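Local coordinates for hyaluronoglucosaminidase (Apis mellifera, PDB 1FCQ), which hydrolyses hyaluronan, a glycosaminoglycan of the extracellular matrix, as a family 56 glycosidase of bee venom that is also a major allergen, at residues 78-83 with 131-136; 117-122 with 152-157; 86-91 with 166-171; 204-209 with 245-250. One frame throughout, in Å; residues are numbered along the deposited sequence.

Contact 1: 78-83 with 131-136; sequences VPQLGN and KLSVEV
Val78, Gln80 and Leu81 make a mixed apolar and polar contact with Leu132, Ser133 and Val136, joining the loop just before helix 84-98 to one side of helix 127-140 at the periphery of the fold. Both methyls of Val78 face the tip of Leu132, and the shorter approach is 3.9 Å, from Val78 CG2 to Leu132 CD2. Further along, Leu81 and Val136 lie alongside one another, pointing opposite ways, with Leu81 CD1 3.8 Å from Val136 CG2. Residues 79-81 form a short 3-10 segment, with Leu81 N bonded to Val78 O and Gly82 N to Pro79 O; Asn83 then N-caps helix 84-98, one of the helices around this TIM barrel. Gln80 handles the polar part. Its chain starts between its own backbone N and carbonyl carbon (chi1 62°) and bends at chi2, carrying the amide to the helix. Gln80 OE1 lies 3.0 Å from Ser133 OG, whose proton may go there or to the backbone O of Tyr129, one turn earlier. A water donates to Gln80 OE1 at 2.8 Å and also to Ser133 O. Gln80 and Ser133 both touch Phe157 of helix 146-175.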
loop_
_atom_site.group_PDB
_atom_site.type_symbol
_atom_site.label_atom_id
_atom_site.label_comp_id
_atom_site.label_asym_id
_atom_site.label_seq_id
_atom_site.Cartn_x
_atom_site.Cartn_y
_atom_site.Cartn_z
ATOM N N VAL A 78 2.589 -19.542 5.330
ATOM C CA VAL A 78 1.182 -19.148 5.382
ATOM C C VAL A 78 0.889 -18.755 6.832
ATOM O O VAL A 78 1.480 -19.269 7.771
ATOM C CB VAL A 78 0.227 -20.274 4.970
ATOM C CG1 VAL A 78 0.153 -20.425 3.454
ATOM C CG2 VAL A 78 0.595 -21.601 5.622
ATOM N N PRO A 79 -0.009 -17.796 7.043
ATOM C CA PRO A 79 -0.284 -17.260 8.368
ATOM C C PRO A 79 -0.746 -18.269 9.398
ATOM O O PRO A 79 -0.410 -18.117 10.589
ATOM C CB PRO A 79 -1.283 -16.142 8.102
ATOM C CG PRO A 79 -1.888 -16.463 6.791
ATOM C CD PRO A 79 -0.772 -17.102 5.971
ATOM N N GLN A 80 -1.453 -19.302 8.990
ATOM C CA GLN A 80 -1.913 -20.349 9.897
ATOM C C GLN A 80 -0.769 -21.196 10.442
ATOM O O GLN A 80 -1.010 -21.995 11.352
ATOM C CB GLN A 80 -2.999 -21.225 9.267
ATOM C CG GLN A 80 -2.598 -22.003 8.031
ATOM C CD GLN A 80 -2.843 -21.337 6.694
ATOM O OE1 GLN A 80 -3.236 -22.006 5.722
ATOM N NE2 GLN A 80 -2.639 -20.031 6.621
ATOM N N LEU A 81 0.447 -21.102 9.906
ATOM C CA LEU A 81 1.597 -21.781 10.465
ATOM C C LEU A 81 2.561 -20.781 11.085
ATOM O O LEU A 81 3.668 -21.116 11.508
ATOM C CB LEU A 81 2.334 -22.582 9.384
ATOM C CG LEU A 81 1.598 -23.786 8.802
ATOM C CD1 LEU A 81 2.407 -24.374 7.651
ATOM C CD2 LEU A 81 1.325 -24.831 9.876
ATOM N N GLY A 82 2.174 -19.504 11.142
ATOM C CA GLY A 82 3.053 -18.468 11.644
ATOM C C GLY A 82 3.075 -18.294 13.149
ATOM O O GLY A 82 2.118 -18.595 13.859
ATOM N N ASN A 83 4.177 -17.762 13.631
ATOM C CA ASN A 83 4.389 -17.456 15.044
ATOM C C ASN A 83 4.043 -15.976 15.232
ATOM O O ASN A 83 4.835 -15.105 14.873
ATOM C CB ASN A 83 5.844 -17.722 15.425
ATOM C CG ASN A 83 6.095 -17.568 16.909
ATOM O OD1 ASN A 83 5.485 -16.731 17.569
ATOM N ND2 ASN A 83 6.994 -18.389 17.447
ATOM N N LYS A 131 -1.997 -23.072 -2.470
ATOM C CA LYS A 131 -1.521 -24.458 -2.530
ATOM C C LYS A 131 -0.983 -24.967 -1.217
ATOM O O LYS A 131 -1.321 -26.091 -0.799
ATOM C CB LYS A 131 -0.449 -24.624 -3.615
ATOM C CG LYS A 131 -0.879 -24.146 -4.990
ATOM C CD LYS A 131 -2.077 -24.918 -5.517
ATOM C CE LYS A 131 -2.344 -24.538 -6.967
ATOM N NZ LYS A 131 -3.592 -25.174 -7.478
ATOM N N LEU A 132 -0.155 -24.193 -0.519
ATOM C CA LEU A 132 0.419 -24.618 0.736
ATOM C C LEU A 132 -0.664 -24.790 1.795
ATOM O O LEU A 132 -0.577 -25.729 2.574
ATOM C CB LEU A 132 1.498 -23.653 1.228
ATOM C CG LEU A 132 2.149 -24.010 2.558
ATOM C CD1 LEU A 132 2.801 -25.388 2.531
ATOM C CD2 LEU A 132 3.167 -22.946 2.950
ATOM N N SER A 133 -1.667 -23.908 1.767
ATOM C CA SER A 133 -2.751 -24.034 2.741
ATOM C C SER A 133 -3.427 -25.401 2.607
ATOM O O SER A 133 -3.692 -26.048 3.614
ATOM C CB SER A 133 -3.793 -22.938 2.535
ATOM O OG SER A 133 -3.218 -21.655 2.771
ATOM N N VAL A 134 -3.770 -25.769 1.380
ATOM C CA VAL A 134 -4.411 -27.057 1.116
ATOM C C VAL A 134 -3.476 -28.219 1.426
ATOM O O VAL A 134 -3.886 -29.193 2.078
ATOM C CB VAL A 134 -4.901 -27.125 -0.335
ATOM C CG1 VAL A 134 -5.422 -28.533 -0.641
ATOM C CG2 VAL A 134 -5.990 -26.096 -0.589
ATOM N N GLU A 135 -2.206 -28.126 1.032
ATOM C CA GLU A 135 -1.250 -29.190 1.311
ATOM C C GLU A 135 -1.148 -29.510 2.786
ATOM O O GLU A 135 -1.108 -30.667 3.202
ATOM C CB GLU A 135 0.109 -28.817 0.729
ATOM C CG GLU A 135 1.298 -29.682 1.073
ATOM C CD GLU A 135 2.613 -29.015 0.691
ATOM O OE1 GLU A 135 2.618 -27.977 -0.012
ATOM O OE2 GLU A 135 3.655 -29.550 1.130
ATOM N N VAL A 136 -1.090 -28.491 3.645
ATOM C CA VAL A 136 -0.992 -28.660 5.082
ATOM C C VAL A 136 -2.226 -29.377 5.632
ATOM O O VAL A 136 -2.051 -30.277 6.461
ATOM C CB VAL A 136 -0.824 -27.263 5.729
ATOM C CG1 VAL A 136 -1.018 -27.305 7.237
ATOM C CG2 VAL A 136 0.572 -26.748 5.378
HETATM O O HOH W 1 -3.974 -24.735 6.074
#

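Contact 2: 117-122 with 152-157; sequences PIFRQN and EAKRRF
An edge-to-face aromatic pair, Phe119 with Phe157, pins the loop after strand 107-111 to helix 146-175. The edge of Phe119 is turned to the face of Phe157 in an offset arrangement, with ring centroids 5.7 Å apart and planes at 68°. Phe119 CD1 leads, coming within 3.7 Å of Phe157 CB. With CG anti to the backbone N (chi1 -172°), the Phe119 ring is set against the Lys154 backbone, which covers one face: Lys154 CA stands 3.9 Å from the ring centroid in a CH-pi contact. The Lys154 chain then turns away to a salt bridge with Glu158, whose carboxylate also accepts a hydrogen bond from the backbone N of Phe119. Asn122 comes from the opposite direction to the CZ end of Phe157, with ND2 3.5 Å from Phe157 CZ and the amide plane steeply inclined to the ring. That amide is held by its own loop: OD1 accepts from the backbone N of Arg116, and ND2 bonds weakly to Phe119 O. Ser133 of helix 127-140 touches both rings. The arrangement is that of a beta-alpha loop in a TIM barrel, leaving the C-terminal end of its strand and packed on helix 146-175, the second helix after that strand.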
loop_
_atom_site.group_PDB
_atom_site.type_symbol
_atom_site.label_atom_id
_atom_site.label_comp_id
_atom_site.label_asym_id
_atom_site.label_seq_id
_atom_site.Cartn_x
_atom_site.Cartn_y
_atom_site.Cartn_z
ATOM N N PRO A 117 -5.498 -11.276 2.739
ATOM C CA PRO A 117 -6.162 -12.021 3.798
ATOM C C PRO A 117 -7.392 -12.783 3.326
ATOM O O PRO A 117 -7.955 -13.578 4.116
ATOM C CB PRO A 117 -6.514 -10.924 4.813
ATOM C CG PRO A 117 -6.770 -9.729 3.948
ATOM C CD PRO A 117 -5.700 -9.808 2.863
ATOM N N ILE A 118 -7.819 -12.553 2.107
ATOM C CA ILE A 118 -8.913 -13.246 1.445
ATOM C C ILE A 118 -8.247 -14.337 0.592
ATOM O O ILE A 118 -7.514 -14.093 -0.361
ATOM C CB ILE A 118 -9.794 -12.377 0.541
ATOM C CG1 ILE A 118 -10.414 -11.204 1.297
ATOM C CG2 ILE A 118 -10.875 -13.233 -0.135
ATOM C CD1 ILE A 118 -11.370 -11.603 2.407
ATOM N N PHE A 119 -8.540 -15.586 0.959
ATOM C CA PHE A 119 -7.914 -16.736 0.301
ATOM C C PHE A 119 -8.020 -16.665 -1.209
ATOM O O PHE A 119 -7.040 -16.815 -1.948
ATOM C CB PHE A 119 -8.599 -18.011 0.799
ATOM C CG PHE A 119 -7.986 -19.316 0.394
ATOM C CD1 PHE A 119 -6.843 -19.761 1.035
ATOM C CD2 PHE A 119 -8.569 -20.115 -0.574
ATOM C CE1 PHE A 119 -6.256 -20.974 0.699
ATOM C CE2 PHE A 119 -7.989 -21.334 -0.915
ATOM C CZ PHE A 119 -6.839 -21.751 -0.269
ATOM N N ARG A 120 -9.230 -16.414 -1.699
ATOM C CA ARG A 120 -9.485 -16.367 -3.125
ATOM C C ARG A 120 -8.657 -15.372 -3.905
ATOM O O ARG A 120 -8.276 -15.646 -5.051
ATOM C CB ARG A 120 -10.979 -16.080 -3.355
ATOM C CG ARG A 120 -11.342 -16.130 -4.844
ATOM C CD ARG A 120 -12.803 -15.677 -4.984
ATOM N NE ARG A 120 -12.838 -14.225 -4.858
ATOM C CZ ARG A 120 -12.697 -13.305 -5.797
ATOM N NH1 ARG A 120 -12.546 -13.624 -7.077
ATOM N NH2 ARG A 120 -12.726 -12.019 -5.456
ATOM N N GLN A 121 -8.295 -14.233 -3.309
ATOM C CA GLN A 121 -7.531 -13.210 -4.005
ATOM C C GLN A 121 -6.053 -13.489 -4.160
ATOM O O GLN A 121 -5.333 -12.697 -4.792
ATOM C CB GLN A 121 -7.736 -11.858 -3.304
ATOM C CG GLN A 121 -9.166 -11.358 -3.417
ATOM C CD GLN A 121 -9.442 -10.145 -2.545
ATOM O OE1 GLN A 121 -10.558 -9.916 -2.057
ATOM N NE2 GLN A 121 -8.392 -9.368 -2.360
ATOM N N ASN A 122 -5.543 -14.572 -3.588
ATOM C CA ASN A 122 -4.144 -14.950 -3.777
ATOM C C ASN A 122 -4.002 -15.697 -5.106
ATOM O O ASN A 122 -3.731 -16.906 -5.163
ATOM C CB ASN A 122 -3.682 -15.767 -2.566
ATOM C CG ASN A 122 -3.651 -14.837 -1.348
ATOM O OD1 ASN A 122 -2.720 -14.035 -1.271
ATOM N ND2 ASN A 122 -4.646 -14.964 -0.485
ATOM N N GLU A 152 -11.515 -26.112 4.971
ATOM C CA GLU A 152 -10.612 -25.939 6.098
ATOM C C GLU A 152 -9.407 -25.081 5.715
ATOM O O GLU A 152 -9.011 -24.187 6.462
ATOM C CB GLU A 152 -10.184 -27.307 6.629
ATOM C CG GLU A 152 -9.282 -27.241 7.851
ATOM C CD GLU A 152 -9.980 -26.793 9.121
ATOM O OE1 GLU A 152 -11.182 -26.490 9.054
ATOM O OE2 GLU A 152 -9.330 -26.742 10.180
ATOM N N ALA A 153 -8.812 -25.329 4.557
ATOM C CA ALA A 153 -7.672 -24.560 4.089
ATOM C C ALA A 153 -8.009 -23.067 4.017
ATOM O O ALA A 153 -7.257 -22.232 4.523
ATOM C CB ALA A 153 -7.251 -25.046 2.704
ATOM N N LYS A 154 -9.126 -22.758 3.372
ATOM C CA LYS A 154 -9.570 -21.376 3.251
ATOM C C LYS A 154 -9.858 -20.786 4.621
ATOM O O LYS A 154 -9.457 -19.663 4.910
ATOM C CB LYS A 154 -10.838 -21.312 2.399
ATOM C CG LYS A 154 -11.559 -19.974 2.400
ATOM C CD LYS A 154 -12.871 -20.099 1.629
ATOM C CE LYS A 154 -13.532 -18.740 1.444
ATOM N NZ LYS A 154 -13.806 -18.081 2.751
ATOM N N ARG A 155 -10.603 -21.534 5.452
ATOM C CA ARG A 155 -10.944 -21.028 6.779
ATOM C C ARG A 155 -9.730 -20.719 7.636
ATOM O O ARG A 155 -9.627 -19.638 8.234
ATOM C CB ARG A 155 -11.857 -22.047 7.493
ATOM C CG ARG A 155 -12.309 -21.537 8.848
ATOM C CD ARG A 155 -12.830 -22.674 9.745
ATOM N NE ARG A 155 -12.263 -22.402 11.062
ATOM C CZ ARG A 155 -11.317 -23.047 11.709
ATOM N NH1 ARG A 155 -10.751 -24.154 11.260
ATOM N NH2 ARG A 155 -10.951 -22.545 12.883
ATOM N N ARG A 156 -8.765 -21.649 7.688
ATOM C CA ARG A 156 -7.573 -21.455 8.493
ATOM C C ARG A 156 -6.722 -20.310 7.942
ATOM O O ARG A 156 -6.256 -19.465 8.706
ATOM C CB ARG A 156 -6.727 -22.730 8.548
ATOM C CG ARG A 156 -7.379 -23.871 9.331
ATOM C CD ARG A 156 -6.412 -25.048 9.290
ATOM N NE ARG A 156 -6.896 -26.268 9.891
ATOM C CZ ARG A 156 -6.299 -27.446 9.992
ATOM N NH1 ARG A 156 -5.079 -27.699 9.529
ATOM N NH2 ARG A 156 -6.954 -28.438 10.588
ATOM N N PHE A 157 -6.571 -20.269 6.616
ATOM C CA PHE A 157 -5.784 -19.163 6.047
ATOM C C PHE A 157 -6.417 -17.817 6.383
ATOM O O PHE A 157 -5.707 -16.901 6.807
ATOM C CB PHE A 157 -5.657 -19.315 4.529
ATOM C CG PHE A 157 -4.977 -18.142 3.870
ATOM C CD1 PHE A 157 -3.600 -18.165 3.704
ATOM C CD2 PHE A 157 -5.710 -17.045 3.446
ATOM C CE1 PHE A 157 -2.965 -17.086 3.102
ATOM C CE2 PHE A 157 -5.068 -15.967 2.865
ATOM C CZ PHE A 157 -3.693 -15.988 2.689
#

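Contact 3: 86-91 with 166-171; sequences KHLQVF and EETLKA
Thr168 puts its methyl squarely over the ring of Phe91, and this CH-pi contact is the centre of the helix pair. Thr168 CG2 lies 3.4 Å from the ring centroid and only 9° off the normal, so all six ring carbons are within van der Waals range of the one methyl. Phe91 CE2 also approaches the helix backbone, 3.6 Å from Thr168 O, and on the next turn Ala171 CB adds a looser touch to the same atom at 4.3 Å. Leu88 approaches Thr168 obliquely: its CD2 comes 4.0 Å from Thr168 OG1 and just reaches Glu167 CB. Thr168 CG2 is anti to the backbone N, which turns the methyl toward Phe91, while OG1 is hydrogen-bonded to the carbonyl of Phe164 one turn back. Glu167 is occupied with its own helix, where Lys170 NZ meets the syn lone pair of Glu167 OE2 at 3.1 Å. His87 packs its ring against Phe60 and Phe164, and Thr168 touches Tyr183 of strand 180-183. The segment axes come within 10.5 Å at 30°, both helices running roughly the same way. Helix 84-98 leads from strand 51-55 to strand 107-111, and helix 146-175 precedes strand 180-183, so these are neighbouring helices of successive beta-alpha-beta crossovers in the TIM barrel.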
loop_
_atom_site.group_PDB
_atom_site.type_symbol
_atom_site.label_atom_id
_atom_site.label_comp_id
_atom_site.label_asym_id
_atom_site.label_seq_id
_atom_site.Cartn_x
_atom_site.Cartn_y
_atom_site.Cartn_z
ATOM N N LYS A 86 6.280 -13.829 17.827
ATOM C CA LYS A 86 7.556 -13.488 17.224
ATOM C C LYS A 86 7.393 -12.295 16.279
ATOM O O LYS A 86 8.115 -11.309 16.365
ATOM C CB LYS A 86 8.108 -14.689 16.439
ATOM C CG LYS A 86 9.520 -14.457 15.919
ATOM C CD LYS A 86 10.034 -15.620 15.094
ATOM C CE LYS A 86 10.126 -16.913 15.891
ATOM N NZ LYS A 86 11.036 -16.776 17.064
ATOM N N HIS A 87 6.378 -12.394 15.421
ATOM C CA HIS A 87 6.088 -11.283 14.505
ATOM C C HIS A 87 5.802 -9.989 15.250
ATOM O O HIS A 87 6.369 -8.930 14.900
ATOM C CB HIS A 87 4.898 -11.658 13.616
ATOM C CG HIS A 87 4.380 -10.455 12.882
ATOM N ND1 HIS A 87 3.159 -9.846 13.074
ATOM C CD2 HIS A 87 5.038 -9.722 11.959
ATOM C CE1 HIS A 87 3.104 -8.812 12.260
ATOM N NE2 HIS A 87 4.219 -8.701 11.560
ATOM N N LEU A 88 4.935 -10.028 16.266
ATOM C CA LEU A 88 4.602 -8.785 16.968
ATOM C C LEU A 88 5.784 -8.186 17.720
ATOM O O LEU A 88 5.899 -6.953 17.805
ATOM C CB LEU A 88 3.414 -8.990 17.925
ATOM C CG LEU A 88 2.123 -9.381 17.202
ATOM C CD1 LEU A 88 1.020 -9.740 18.191
ATOM C CD2 LEU A 88 1.688 -8.252 16.269
ATOM N N GLN A 89 6.661 -9.030 18.248
ATOM C CA GLN A 89 7.851 -8.522 18.936
ATOM C C GLN A 89 8.787 -7.815 17.957
ATOM O O GLN A 89 9.302 -6.727 18.228
ATOM C CB GLN A 89 8.565 -9.639 19.681
ATOM C CG GLN A 89 7.768 -10.196 20.856
ATOM C CD GLN A 89 8.690 -10.714 21.947
ATOM O OE1 GLN A 89 9.347 -9.913 22.615
ATOM N NE2 GLN A 89 8.735 -12.029 22.116
ATOM N N VAL A 90 8.989 -8.429 16.790
ATOM C CA VAL A 90 9.851 -7.809 15.787
ATOM C C VAL A 90 9.192 -6.531 15.278
ATOM O O VAL A 90 9.839 -5.500 15.139
ATOM C CB VAL A 90 10.173 -8.751 14.629
ATOM C CG1 VAL A 90 11.050 -8.057 13.589
ATOM C CG2 VAL A 90 10.894 -10.002 15.144
ATOM N N PHE A 91 7.881 -6.586 15.023
ATOM C CA PHE A 91 7.152 -5.422 14.544
ATOM C C PHE A 91 7.290 -4.255 15.517
ATOM O O PHE A 91 7.533 -3.133 15.084
ATOM C CB PHE A 91 5.652 -5.719 14.365
ATOM C CG PHE A 91 4.879 -4.506 13.905
ATOM C CD1 PHE A 91 4.985 -4.068 12.595
ATOM C CD2 PHE A 91 4.079 -3.808 14.785
ATOM C CE1 PHE A 91 4.280 -2.959 12.166
ATOM C CE2 PHE A 91 3.353 -2.716 14.358
ATOM C CZ PHE A 91 3.459 -2.279 13.048
ATOM N N GLU A 166 -4.806 -7.773 11.547
ATOM C CA GLU A 166 -5.500 -6.959 12.549
ATOM C C GLU A 166 -4.652 -6.714 13.775
ATOM O O GLU A 166 -4.641 -5.594 14.279
ATOM C CB GLU A 166 -6.832 -7.616 12.880
ATOM C CG GLU A 166 -7.734 -6.721 13.709
ATOM C CD GLU A 166 -9.107 -7.311 13.938
ATOM O OE1 GLU A 166 -9.419 -8.413 13.432
ATOM O OE2 GLU A 166 -9.893 -6.627 14.644
ATOM N N GLU A 167 -3.916 -7.715 14.275
ATOM C CA GLU A 167 -3.115 -7.496 15.462
ATOM C C GLU A 167 -1.980 -6.524 15.246
ATOM O O GLU A 167 -1.670 -5.713 16.115
ATOM C CB GLU A 167 -2.550 -8.818 16.000
ATOM C CG GLU A 167 -3.580 -9.612 16.777
ATOM C CD GLU A 167 -4.132 -8.801 17.946
ATOM O OE1 GLU A 167 -3.394 -8.216 18.751
ATOM O OE2 GLU A 167 -5.365 -8.763 18.001
ATOM N N THR A 168 -1.388 -6.572 14.052
ATOM C CA THR A 168 -0.298 -5.653 13.725
ATOM C C THR A 168 -0.825 -4.215 13.680
ATOM O O THR A 168 -0.177 -3.297 14.179
ATOM C CB THR A 168 0.341 -6.015 12.380
ATOM O OG1 THR A 168 0.731 -7.400 12.446
ATOM C CG2 THR A 168 1.559 -5.160 12.108
ATOM N N LEU A 169 -1.984 -4.058 13.036
ATOM C CA LEU A 169 -2.563 -2.708 12.941
ATOM C C LEU A 169 -2.946 -2.215 14.331
ATOM O O LEU A 169 -2.697 -1.046 14.642
ATOM C CB LEU A 169 -3.783 -2.778 12.013
ATOM C CG LEU A 169 -4.586 -1.479 11.890
ATOM C CD1 LEU A 169 -3.756 -0.358 11.283
ATOM C CD2 LEU A 169 -5.826 -1.738 11.030
ATOM N N LYS A 170 -3.503 -3.090 15.173
ATOM C CA LYS A 170 -3.861 -2.698 16.541
ATOM C C LYS A 170 -2.637 -2.282 17.334
ATOM O O LYS A 170 -2.666 -1.267 18.039
ATOM C CB LYS A 170 -4.522 -3.853 17.295
ATOM C CG LYS A 170 -6.017 -3.983 17.144
ATOM C CD LYS A 170 -6.514 -5.185 17.941
ATOM C CE LYS A 170 -6.129 -5.144 19.412
ATOM N NZ LYS A 170 -6.010 -6.506 19.997
ATOM N N ALA A 171 -1.533 -3.014 17.181
ATOM C CA ALA A 171 -0.287 -2.687 17.845
ATOM C C ALA A 171 0.227 -1.318 17.410
ATOM O O ALA A 171 0.604 -0.498 18.232
ATOM C CB ALA A 171 0.763 -3.765 17.621
#

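Contact 4: 204-209 with 245-250; sequences TTMQEN and VKEALR
Asn209 and Glu247 form the tight, buried part of this helix pair, joined by a nearly straight hydrogen bond. Asn209 ND2 donates to Glu247 OE2 at 2.8 Å with an N-H...O angle of 176°; the acceptor lies in the amide plane, and the carboxylate oxygen is met on its anti side, somewhat out of the carboxylate plane. From the opposite face of the carboxylate comes Arg250 NH2, one turn further along the same helix as the glutamate, 2.8 Å from Glu247 OE2. OE2 is thus gripped by two donors, one from each helix. The other oxygen completes a salt bridge within the helix, Glu247 OE1 to Arg250 NH1 at 2.7 Å. The bend of Glu247 at chi2 (69°) brings its carboxylate alongside the guanidinium, and the adjacent guanidinium would be expected to favour the ionised form. Asn209 ND2 gains a second acceptor in the carbonyl of Tyr188, and Arg250 NH2 a further salt bridge with Asp210. Met206 CG packs closely on the carboxylate, 3.3 Å from Glu247 OE1.

Toward the partly exposed side, at Met206 and Arg250, the fit is looser. Arg250 NH2 reaches Met206 O at 3.2 Å, but the bond is strongly bent and weak. Met206 SD still skirts Glu247 OE1 while the end of the chain turns away.

With segment axes 11.2 Å apart at 29°, the helices are bridged by polar side chains more than by interlocking apolar ones. Helix 203-210 precedes strand 221-222 and helix 234-253 follows it, a pairing of adjacent outer helices characteristic of a TIM barrel.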
loop_
_atom_site.group_PDB
_atom_site.type_symbol
_atom_site.label_atom_id
_atom_site.label_comp_id
_atom_site.label_asym_id
_atom_site.label_seq_id
_atom_site.Cartn_x
_atom_site.Cartn_y
_atom_site.Cartn_z
ATOM N N THR A 204 -16.798 -9.642 -7.055
ATOM C CA THR A 204 -16.601 -10.476 -5.863
ATOM C C THR A 204 -15.676 -9.773 -4.874
ATOM O O THR A 204 -15.940 -9.846 -3.677
ATOM C CB THR A 204 -16.137 -11.895 -6.206
ATOM O OG1 THR A 204 -17.158 -12.459 -7.065
ATOM C CG2 THR A 204 -16.013 -12.746 -4.956
ATOM N N THR A 205 -14.665 -9.081 -5.372
ATOM C CA THR A 205 -13.754 -8.304 -4.524
ATOM C C THR A 205 -14.499 -7.201 -3.797
ATOM O O THR A 205 -14.246 -6.948 -2.612
ATOM C CB THR A 205 -12.602 -7.721 -5.366
ATOM O OG1 THR A 205 -11.752 -8.808 -5.763
ATOM C CG2 THR A 205 -11.783 -6.710 -4.562
ATOM N N MET A 206 -15.490 -6.583 -4.453
ATOM C CA MET A 206 -16.259 -5.546 -3.765
ATOM C C MET A 206 -16.966 -6.177 -2.569
ATOM O O MET A 206 -16.972 -5.585 -1.493
ATOM C CB MET A 206 -17.253 -4.857 -4.698
ATOM C CG MET A 206 -16.515 -4.091 -5.800
ATOM S SD MET A 206 -17.732 -3.153 -6.752
ATOM C CE MET A 206 -18.856 -4.413 -7.264
ATOM N N GLN A 207 -17.549 -7.354 -2.782
ATOM C CA GLN A 207 -18.246 -8.049 -1.711
ATOM C C GLN A 207 -17.294 -8.447 -0.579
ATOM O O GLN A 207 -17.617 -8.239 0.600
ATOM C CB GLN A 207 -18.955 -9.302 -2.223
ATOM C CG GLN A 207 -19.885 -9.085 -3.404
ATOM C CD GLN A 207 -20.659 -10.337 -3.763
ATOM O OE1 GLN A 207 -20.170 -11.212 -4.480
ATOM N NE2 GLN A 207 -21.888 -10.479 -3.272
ATOM N N GLU A 208 -16.124 -8.952 -0.949
ATOM C CA GLU A 208 -15.117 -9.300 0.058
ATOM C C GLU A 208 -14.635 -8.058 0.788
ATOM O O GLU A 208 -14.426 -8.108 2.006
ATOM C CB GLU A 208 -13.988 -10.090 -0.601
ATOM C CG GLU A 208 -14.520 -11.457 -1.049
ATOM C CD GLU A 208 -13.651 -12.075 -2.126
ATOM O OE1 GLU A 208 -12.774 -11.396 -2.698
ATOM O OE2 GLU A 208 -13.871 -13.281 -2.392
ATOM N N ASN A 209 -14.501 -6.900 0.129
ATOM C CA ASN A 209 -14.125 -5.691 0.861
ATOM C C ASN A 209 -15.207 -5.294 1.856
ATOM O O ASN A 209 -14.911 -4.832 2.955
ATOM C CB ASN A 209 -13.870 -4.530 -0.111
ATOM C CG ASN A 209 -12.567 -4.702 -0.862
ATOM O OD1 ASN A 209 -11.629 -5.353 -0.396
ATOM N ND2 ASN A 209 -12.483 -4.054 -2.029
ATOM N N VAL A 245 -10.245 4.527 -6.583
ATOM C CA VAL A 245 -10.591 5.573 -5.635
ATOM C C VAL A 245 -12.059 5.460 -5.232
ATOM O O VAL A 245 -12.386 5.615 -4.055
ATOM C CB VAL A 245 -10.277 6.975 -6.182
ATOM C CG1 VAL A 245 -10.811 8.068 -5.270
ATOM C CG2 VAL A 245 -8.766 7.107 -6.372
ATOM N N LYS A 246 -12.922 5.101 -6.185
ATOM C CA LYS A 246 -14.327 4.877 -5.823
ATOM C C LYS A 246 -14.455 3.724 -4.830
ATOM O O LYS A 246 -15.282 3.813 -3.908
ATOM C CB LYS A 246 -15.192 4.555 -7.046
ATOM C CG LYS A 246 -15.426 5.727 -7.986
ATOM C CD LYS A 246 -16.168 5.234 -9.233
ATOM C CE LYS A 246 -16.397 6.342 -10.237
ATOM N NZ LYS A 246 -17.012 5.820 -11.498
ATOM N N GLU A 247 -13.698 2.640 -5.007
ATOM C CA GLU A 247 -13.806 1.506 -4.081
ATOM C C GLU A 247 -13.438 1.945 -2.678
ATOM O O GLU A 247 -14.128 1.663 -1.691
ATOM C CB GLU A 247 -12.923 0.351 -4.542
ATOM C CG GLU A 247 -13.045 -0.923 -3.725
ATOM C CD GLU A 247 -14.378 -1.620 -3.883
ATOM O OE1 GLU A 247 -15.170 -1.234 -4.768
ATOM O OE2 GLU A 247 -14.628 -2.551 -3.093
ATOM N N ALA A 248 -12.330 2.682 -2.542
ATOM C CA ALA A 248 -11.929 3.166 -1.229
ATOM C C ALA A 248 -12.955 4.125 -0.632
ATOM O O ALA A 248 -13.214 4.016 0.569
ATOM C CB ALA A 248 -10.555 3.835 -1.304
ATOM N N LEU A 249 -13.541 5.029 -1.424
ATOM C CA LEU A 249 -14.550 5.935 -0.843
ATOM C C LEU A 249 -15.794 5.177 -0.400
ATOM O O LEU A 249 -16.357 5.535 0.646
ATOM C CB LEU A 249 -14.907 6.994 -1.890
ATOM C CG LEU A 249 -13.808 8.019 -2.181
ATOM C CD1 LEU A 249 -14.124 8.786 -3.455
ATOM C CD2 LEU A 249 -13.633 8.982 -1.017
ATOM N N ARG A 250 -16.204 4.137 -1.121
ATOM C CA ARG A 250 -17.388 3.389 -0.706
ATOM C C ARG A 250 -17.155 2.773 0.673
ATOM O O ARG A 250 -17.997 2.831 1.552
ATOM C CB ARG A 250 -17.794 2.264 -1.668
ATOM C CG ARG A 250 -19.033 1.503 -1.190
ATOM C CD ARG A 250 -19.498 0.392 -2.110
ATOM N NE ARG A 250 -18.934 -0.946 -1.855
ATOM C CZ ARG A 250 -17.742 -1.283 -2.325
ATOM N NH1 ARG A 250 -17.090 -0.370 -3.032
ATOM N NH2 ARG A 250 -17.200 -2.478 -2.109
#

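Overall arrangement
Contacts 2 and 3 share helix 146-175, with centres about 20 Å apart. Contact 1 touches contact 2 directly: Gln80, Pro79 and Ser133 pack on Phe157. Contact 4 connects to contact 2 through the salt bridge from Arg120 to Glu208, yet has no touch with contacts 1 and 3. Contacts 2 and 4 are mostly buried, contacts 1 and 3 partly so. Their chemistry differs: aromatic in contact 2, methyl-on-ring in contact 3, apolar with a water-bridged amide in contact 1, and an amide-to-carboxylate bond backed by an in-helix salt bridge in contact 4. Contacts 3 and 4 both pair helices running the same way at about 30°, whereas contacts 1 and 2 set loops against helices.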